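PDZ domain protein (Parabacteroides distasonis, PDB 4L8N) is of unknown function but carries PDZ domains, which commonly recognise peptides, and a DUF4136 domain, and binds magnesium. Local coordinates at residues 155-160 / 190-195; 374-379 / 387-392. All coordinates share one frame; numbering follows the deposited sequence.

Interaction 1. Residues 155-160 / 190-195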
loop_
_atom_site.group_PDB
_atom_site.type_symbol
_atom_site.label_atom_id
_atom_site.label_comp_id
_atom_site.label_asym_id
_atom_site.label_seq_id
_atom_site.Cartn_x
_atom_site.Cartn_y
_atom_site.Cartn_z
ATOM N N GLU A 155 -10.220 3.729 27.017
ATOM C CA GLU A 155 -11.053 2.905 27.897
ATOM C C GLU A 155 -12.103 2.057 27.160
ATOM O O GLU A 155 -12.395 0.939 27.606
ATOM C CB GLU A 155 -11.715 3.780 28.965
ATOM C CG GLU A 155 -10.770 4.126 30.107
ATOM C CD GLU A 155 -10.158 2.937 30.828
ATOM O OE1 GLU A 155 -10.889 1.957 31.109
ATOM O OE2 GLU A 155 -8.939 2.988 31.112
ATOM N N ASN A 156 -12.615 2.564 26.012
ATOM C CA ASN A 156 -13.581 1.887 25.138
ATOM C C ASN A 156 -13.002 0.591 24.557
ATOM O O ASN A 156 -13.760 -0.337 24.253
ATOM C CB ASN A 156 -14.012 2.817 24.004
ATOM C CG ASN A 156 -14.690 4.084 24.479
ATOM O OD1 ASN A 156 -15.823 4.069 24.985
ATOM N ND2 ASN A 156 -14.014 5.216 24.325
ATOM N N ASN A 157 -11.655 0.521 24.439
ATOM C CA ASN A 157 -10.913 -0.625 23.911
ATOM C C ASN A 157 -9.798 -1.105 24.859
ATOM O O ASN A 157 -8.748 -1.543 24.375
ATOM C CB ASN A 157 -10.300 -0.251 22.565
ATOM C CG ASN A 157 -11.291 -0.114 21.452
ATOM O OD1 ASN A 157 -11.840 -1.102 20.947
ATOM N ND2 ASN A 157 -11.512 1.113 21.025
ATOM N N ARG A 158 -10.027 -1.054 26.193
ATOM C CA ARG A 158 -9.037 -1.437 27.213
ATOM C C ARG A 158 -8.523 -2.871 27.030
ATOM O O ARG A 158 -7.305 -3.075 27.018
ATOM C CB ARG A 158 -9.589 -1.252 28.640
ATOM C CG ARG A 158 -8.710 -1.883 29.725
ATOM C CD ARG A 158 -8.935 -1.294 31.101
ATOM N NE ARG A 158 -8.335 0.033 31.244
ATOM C CZ ARG A 158 -7.056 0.254 31.535
ATOM N NH1 ARG A 158 -6.221 -0.766 31.706
ATOM N NH2 ARG A 158 -6.601 1.495 31.650
ATOM N N LYS A 159 -9.439 -3.848 26.889
ATOM C CA LYS A 159 -9.104 -5.265 26.738
ATOM C C LYS A 159 -8.101 -5.493 25.589
ATOM O O LYS A 159 -7.058 -6.112 25.816
ATOM C CB LYS A 159 -10.378 -6.115 26.530
ATOM C CG LYS A 159 -11.332 -6.119 27.731
ATOM C CD LYS A 159 -12.538 -7.035 27.509
ATOM C CE LYS A 159 -13.563 -6.956 28.619
ATOM N NZ LYS A 159 -14.408 -5.732 28.531
ATOM N N LEU A 160 -8.404 -4.961 24.385
ATOM C CA LEU A 160 -7.589 -5.082 23.170
ATOM C C LEU A 160 -6.235 -4.359 23.304
ATOM O O LEU A 160 -5.204 -4.972 23.045
ATOM C CB LEU A 160 -8.374 -4.543 21.952
ATOM C CG LEU A 160 -7.608 -4.276 20.645
ATOM C CD1 LEU A 160 -7.077 -5.567 20.008
ATOM C CD2 LEU A 160 -8.473 -3.546 19.668
ATOM N N THR A 190 -0.356 2.970 19.489
ATOM C CA THR A 190 -0.888 2.042 18.494
ATOM C C THR A 190 -2.179 2.558 17.947
ATOM O O THR A 190 -2.967 3.211 18.639
ATOM C CB THR A 190 -1.034 0.604 18.987
ATOM O OG1 THR A 190 -1.763 0.559 20.212
ATOM C CG2 THR A 190 0.288 -0.071 19.136
ATOM N N PHE A 191 -2.353 2.294 16.673
ATOM C CA PHE A 191 -3.560 2.589 15.948
ATOM C C PHE A 191 -4.006 1.291 15.245
ATOM O O PHE A 191 -3.189 0.433 14.902
ATOM C CB PHE A 191 -3.379 3.784 14.999
ATOM C CG PHE A 191 -2.231 3.692 14.022
ATOM C CD1 PHE A 191 -0.916 3.870 14.447
ATOM C CD2 PHE A 191 -2.467 3.486 12.671
ATOM C CE1 PHE A 191 0.139 3.833 13.531
ATOM C CE2 PHE A 191 -1.418 3.469 11.761
ATOM C CZ PHE A 191 -0.121 3.648 12.195
ATOM N N TYR A 192 -5.313 1.124 15.117
ATOM C CA TYR A 192 -5.925 -0.072 14.533
ATOM C C TYR A 192 -7.299 0.264 13.989
ATOM O O TYR A 192 -7.937 1.216 14.438
ATOM C CB TYR A 192 -6.022 -1.216 15.574
ATOM C CG TYR A 192 -6.562 -0.760 16.911
ATOM C CD1 TYR A 192 -7.933 -0.669 17.137
ATOM C CD2 TYR A 192 -5.704 -0.355 17.931
ATOM C CE1 TYR A 192 -8.437 -0.185 18.343
ATOM C CE2 TYR A 192 -6.197 0.090 19.158
ATOM C CZ TYR A 192 -7.567 0.176 19.357
ATOM O OH TYR A 192 -8.071 0.635 20.548
ATOM N N PHE A 193 -7.747 -0.534 13.036
ATOM C CA PHE A 193 -9.041 -0.417 12.388
ATOM C C PHE A 193 -9.440 -1.767 11.821
ATOM O O PHE A 193 -8.600 -2.482 11.271
ATOM C CB PHE A 193 -8.992 0.652 11.267
ATOM C CG PHE A 193 -10.262 0.834 10.466
ATOM C CD1 PHE A 193 -11.240 1.747 10.871
ATOM C CD2 PHE A 193 -10.477 0.114 9.289
ATOM C CE1 PHE A 193 -12.417 1.929 10.119
ATOM C CE2 PHE A 193 -11.667 0.287 8.546
ATOM C CZ PHE A 193 -12.614 1.206 8.958
ATOM N N PHE A 194 -10.732 -2.091 11.943
ATOM C CA PHE A 194 -11.349 -3.273 11.358
ATOM C C PHE A 194 -12.808 -2.981 11.030
ATOM O O PHE A 194 -13.616 -2.701 11.925
ATOM C CB PHE A 194 -11.219 -4.540 12.220
ATOM C CG PHE A 194 -11.677 -5.770 11.466
ATOM C CD1 PHE A 194 -10.839 -6.399 10.554
ATOM C CD2 PHE A 194 -12.972 -6.261 11.622
ATOM C CE1 PHE A 194 -11.279 -7.506 9.825
ATOM C CE2 PHE A 194 -13.403 -7.374 10.901
ATOM C CZ PHE A 194 -12.551 -7.993 10.014
ATOM N N ASP A 195 -13.130 -3.049 9.729
ATOM C CA ASP A 195 -14.470 -2.835 9.204
ATOM C C ASP A 195 -14.586 -3.409 7.789
ATOM O O ASP A 195 -13.585 -3.860 7.210
ATOM C CB ASP A 195 -14.832 -1.338 9.221
ATOM C CG ASP A 195 -16.320 -1.055 9.107
ATOM O OD1 ASP A 195 -17.109 -1.684 9.862
ATOM O OD2 ASP A 195 -16.701 -0.219 8.252
#
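Tyr192 of strand 186-196 meets Leu160 and Asn157, at the start of helix 158-175, in a small helix-on-sheet packing contact near the surface of the DUF4136 region. Leu160 CD2 sits over one face of the Tyr192 ring, 3.9 Å from its centroid and 21° off the normal. This CH-pi contact is displaced toward the rim, and its nearest ring atom is Tyr192 CE1, 3.6 Å from Leu160 CD2. With CG of Leu160 opposite the backbone N (chi1 166°), the isobutyl group reaches out to the ring. Asn157 lies beyond the phenol end. Asn157 CB is 3.1 Å from Tyr192 OH, and the Asn157 amide plane stands 81° from the ring plane. Asn157 ND2 is hydrogen-bonded to Asp154. Tyr192 OH is hydrogen-bonded to Glu161 of helix 158-175. A leucine here has neither ring nor hydroxyl, and would probably leave Glu161 without this partner and Leu160 CD2 less closely packed. Tyr192 and Leu160 both touch Leu274 of helix 274-285. Helix 158-175 is the connection of a beta-alpha-beta crossover between the parallel neighbours 147-150 and 178-179, and through Tyr192 it also packs on strand 186-196, the parallel neighbour of 147-150 on its other side.

Interaction 2. Residues 374-379 / 387-392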
loop_
_atom_site.group_PDB
_atom_site.type_symbol
_atom_site.label_atom_id
_atom_site.label_comp_id
_atom_site.label_asym_id
_atom_site.label_seq_id
_atom_site.Cartn_x
_atom_site.Cartn_y
_atom_site.Cartn_z
ATOM N N PRO A 374 -1.473 -34.476 -0.338
ATOM C CA PRO A 374 -1.549 -33.323 -1.260
ATOM C C PRO A 374 -2.243 -32.098 -0.689
ATOM O O PRO A 374 -2.027 -31.015 -1.214
ATOM C CB PRO A 374 -2.289 -33.869 -2.481
ATOM C CG PRO A 374 -3.014 -35.067 -2.005
ATOM C CD PRO A 374 -2.222 -35.639 -0.867
ATOM N N LYS A 375 -2.993 -32.247 0.419
ATOM C CA LYS A 375 -3.671 -31.132 1.103
ATOM C C LYS A 375 -2.659 -30.215 1.787
ATOM O O LYS A 375 -3.002 -29.083 2.105
ATOM C CB LYS A 375 -4.694 -31.646 2.140
ATOM C CG LYS A 375 -5.852 -32.452 1.529
ATOM C CD LYS A 375 -6.847 -33.047 2.567
ATOM C CE LYS A 375 -6.338 -34.228 3.392
ATOM N NZ LYS A 375 -5.989 -35.420 2.561
ATOM N N THR A 376 -1.415 -30.701 1.997
ATOM C CA THR A 376 -0.309 -29.994 2.663
ATOM C C THR A 376 0.714 -29.380 1.682
ATOM O O THR A 376 1.630 -28.694 2.144
ATOM C CB THR A 376 0.446 -30.946 3.606
ATOM O OG1 THR A 376 1.113 -31.938 2.829
ATOM C CG2 THR A 376 -0.454 -31.598 4.622
HETATM N N MSE A 377 0.568 -29.643 0.347
HETATM C CA MSE A 377 1.464 -29.183 -0.728
HETATM C C MSE A 377 1.807 -27.708 -0.624
HETATM O O MSE A 377 0.907 -26.869 -0.568
HETATM C CB MSE A 377 0.875 -29.458 -2.113
HETATM C CG MSE A 377 1.912 -29.375 -3.228
HETATM SE SE MSE A 377 1.213 -29.663 -5.035
HETATM C CE MSE A 377 -0.130 -31.097 -4.697
ATOM N N PHE A 378 3.115 -27.396 -0.609
ATOM C CA PHE A 378 3.616 -26.035 -0.539
ATOM C C PHE A 378 4.864 -25.892 -1.401
ATOM O O PHE A 378 5.511 -26.889 -1.746
ATOM C CB PHE A 378 3.901 -25.621 0.927
ATOM C CG PHE A 378 5.024 -26.342 1.638
ATOM C CD1 PHE A 378 4.800 -27.561 2.275
ATOM C CD2 PHE A 378 6.292 -25.789 1.704
ATOM C CE1 PHE A 378 5.838 -28.225 2.949
ATOM C CE2 PHE A 378 7.332 -26.458 2.363
ATOM C CZ PHE A 378 7.096 -27.665 2.990
ATOM N N THR A 379 5.191 -24.635 -1.748
ATOM C CA THR A 379 6.395 -24.307 -2.495
ATOM C C THR A 379 7.423 -23.859 -1.464
ATOM O O THR A 379 7.147 -22.949 -0.685
ATOM C CB THR A 379 6.107 -23.281 -3.613
ATOM O OG1 THR A 379 5.070 -23.788 -4.467
ATOM C CG2 THR A 379 7.341 -22.960 -4.453
ATOM N N CYS A 387 6.365 -29.779 -2.381
ATOM C CA CYS A 387 6.633 -30.188 -1.006
ATOM C C CYS A 387 5.338 -30.646 -0.334
ATOM O O CYS A 387 4.337 -29.943 -0.372
ATOM C CB CYS A 387 7.290 -29.064 -0.218
ATOM S SG CYS A 387 8.867 -28.507 -0.893
HETATM N N MSE A 388 5.344 -31.848 0.233
HETATM C CA MSE A 388 4.191 -32.418 0.924
HETATM C C MSE A 388 4.648 -33.179 2.149
HETATM O O MSE A 388 5.691 -33.855 2.110
HETATM C CB MSE A 388 3.405 -33.365 0.003
HETATM C CG MSE A 388 2.707 -32.651 -1.156
HETATM SE SE MSE A 388 1.813 -33.850 -2.369
HETATM C CE MSE A 388 3.271 -34.664 -3.149
ATOM N N PHE A 389 3.860 -33.112 3.227
ATOM C CA PHE A 389 4.163 -33.933 4.382
ATOM C C PHE A 389 3.624 -35.324 4.106
ATOM O O PHE A 389 2.862 -35.529 3.141
ATOM C CB PHE A 389 3.576 -33.350 5.679
ATOM C CG PHE A 389 3.983 -31.921 5.926
ATOM C CD1 PHE A 389 5.313 -31.534 5.829
ATOM C CD2 PHE A 389 3.040 -30.966 6.261
ATOM C CE1 PHE A 389 5.689 -30.210 6.045
ATOM C CE2 PHE A 389 3.419 -29.643 6.491
ATOM C CZ PHE A 389 4.742 -29.276 6.382
ATOM N N TRP A 390 4.004 -36.274 4.951
ATOM C CA TRP A 390 3.502 -37.626 4.847
ATOM C C TRP A 390 2.037 -37.661 5.266
ATOM O O TRP A 390 1.594 -36.844 6.080
ATOM C CB TRP A 390 4.329 -38.555 5.744
ATOM C CG TRP A 390 5.782 -38.667 5.383
ATOM C CD1 TRP A 390 6.845 -38.321 6.158
ATOM C CD2 TRP A 390 6.323 -39.217 4.173
ATOM N NE1 TRP A 390 8.022 -38.632 5.515
ATOM C CE2 TRP A 390 7.732 -39.166 4.286
ATOM C CE3 TRP A 390 5.753 -39.765 3.010
ATOM C CZ2 TRP A 390 8.583 -39.668 3.289
ATOM C CZ3 TRP A 390 6.596 -40.247 2.021
ATOM C CH2 TRP A 390 7.994 -40.188 2.160
ATOM N N ASP A 391 1.286 -38.585 4.709
ATOM C CA ASP A 391 -0.104 -38.752 5.071
ATOM C C ASP A 391 -0.097 -39.480 6.407
ATOM O O ASP A 391 0.563 -40.521 6.539
ATOM C CB ASP A 391 -0.828 -39.523 3.952
ATOM C CG ASP A 391 -2.307 -39.798 4.146
ATOM O OD1 ASP A 391 -2.660 -40.463 5.144
ATOM O OD2 ASP A 391 -3.095 -39.463 3.233
ATOM N N VAL A 392 -0.791 -38.909 7.403
ATOM C CA VAL A 392 -0.869 -39.429 8.768
ATOM C C VAL A 392 -1.435 -40.877 8.840
ATOM O O VAL A 392 -1.105 -41.585 9.786
ATOM C CB VAL A 392 -1.642 -38.466 9.698
ATOM C CG1 VAL A 392 -1.467 -38.871 11.161
ATOM C CG2 VAL A 392 -1.150 -37.026 9.511
#
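Phe378 and Cys387 form an antiparallel hydrogen-bonded pair in the loop region between helices 354-367 and 395-402. Phe378 N donates to Cys387 O at 2.8 Å, in the carbonyl plane. The return bond, from Cys387 N to Phe378 O, is weak. The Phe378 side chain leaves its backbone with CG between N and the carbonyl carbon (chi1 67°), which folds the ring back over Cys387. From CB the chain reaches Phe378 CG, which already has Cys387 CB at 4.0 Å. Phe378 CD1 lies near Cys387 O, and Phe378 CE2 is 4.1 Å from Cys387 SG. Phe378 CE1 also meets Phe389 CE1 at 3.7 Å. At the tip, Phe378 CZ is 3.5 Å from Cys387 CB. That CB stands over the ring centre, 11° off the normal, in a CH-pi contact, while SG adds a sulfur-aromatic contact over the same face. The Phe378 and Phe389 rings meet obliquely, with planes 47° apart. Next along, Phe389 N donates to Thr376 OG1 at 3.0 Å, and this hydroxyl also bonds to Asp373 O. The selenomethionines Met377 and Met388 lie side by side, and Met388 SE rests against Pro374 CA at 3.6 Å. Continued by a side-chain-to-backbone bond, this is a single antiparallel bridge closing a hairpin-like loop, 379-386, between two segments without regular strand.

How the interactions relate
The two contacts are separate in space and come in series along the chain. Their centres are about 38 Å apart, and their nearest atoms about 24 Å apart. Interaction 1 sits in the DUF4136 region. The centre of interaction 1 is about 31 Å, and that of interaction 2 about 21 Å, from the centre of the chain. The mixed sheet relates them: strand 186-196 of interaction 1 belongs to it, and Phe378 of interaction 2 packs against strand 123-135 of the same sheet. Both contacts lie away from the magnesium-binding residues Glu239 and Asp270. An ethanol, probably from crystallisation, lies about 4 Å from the Met388 side chain in interaction 2.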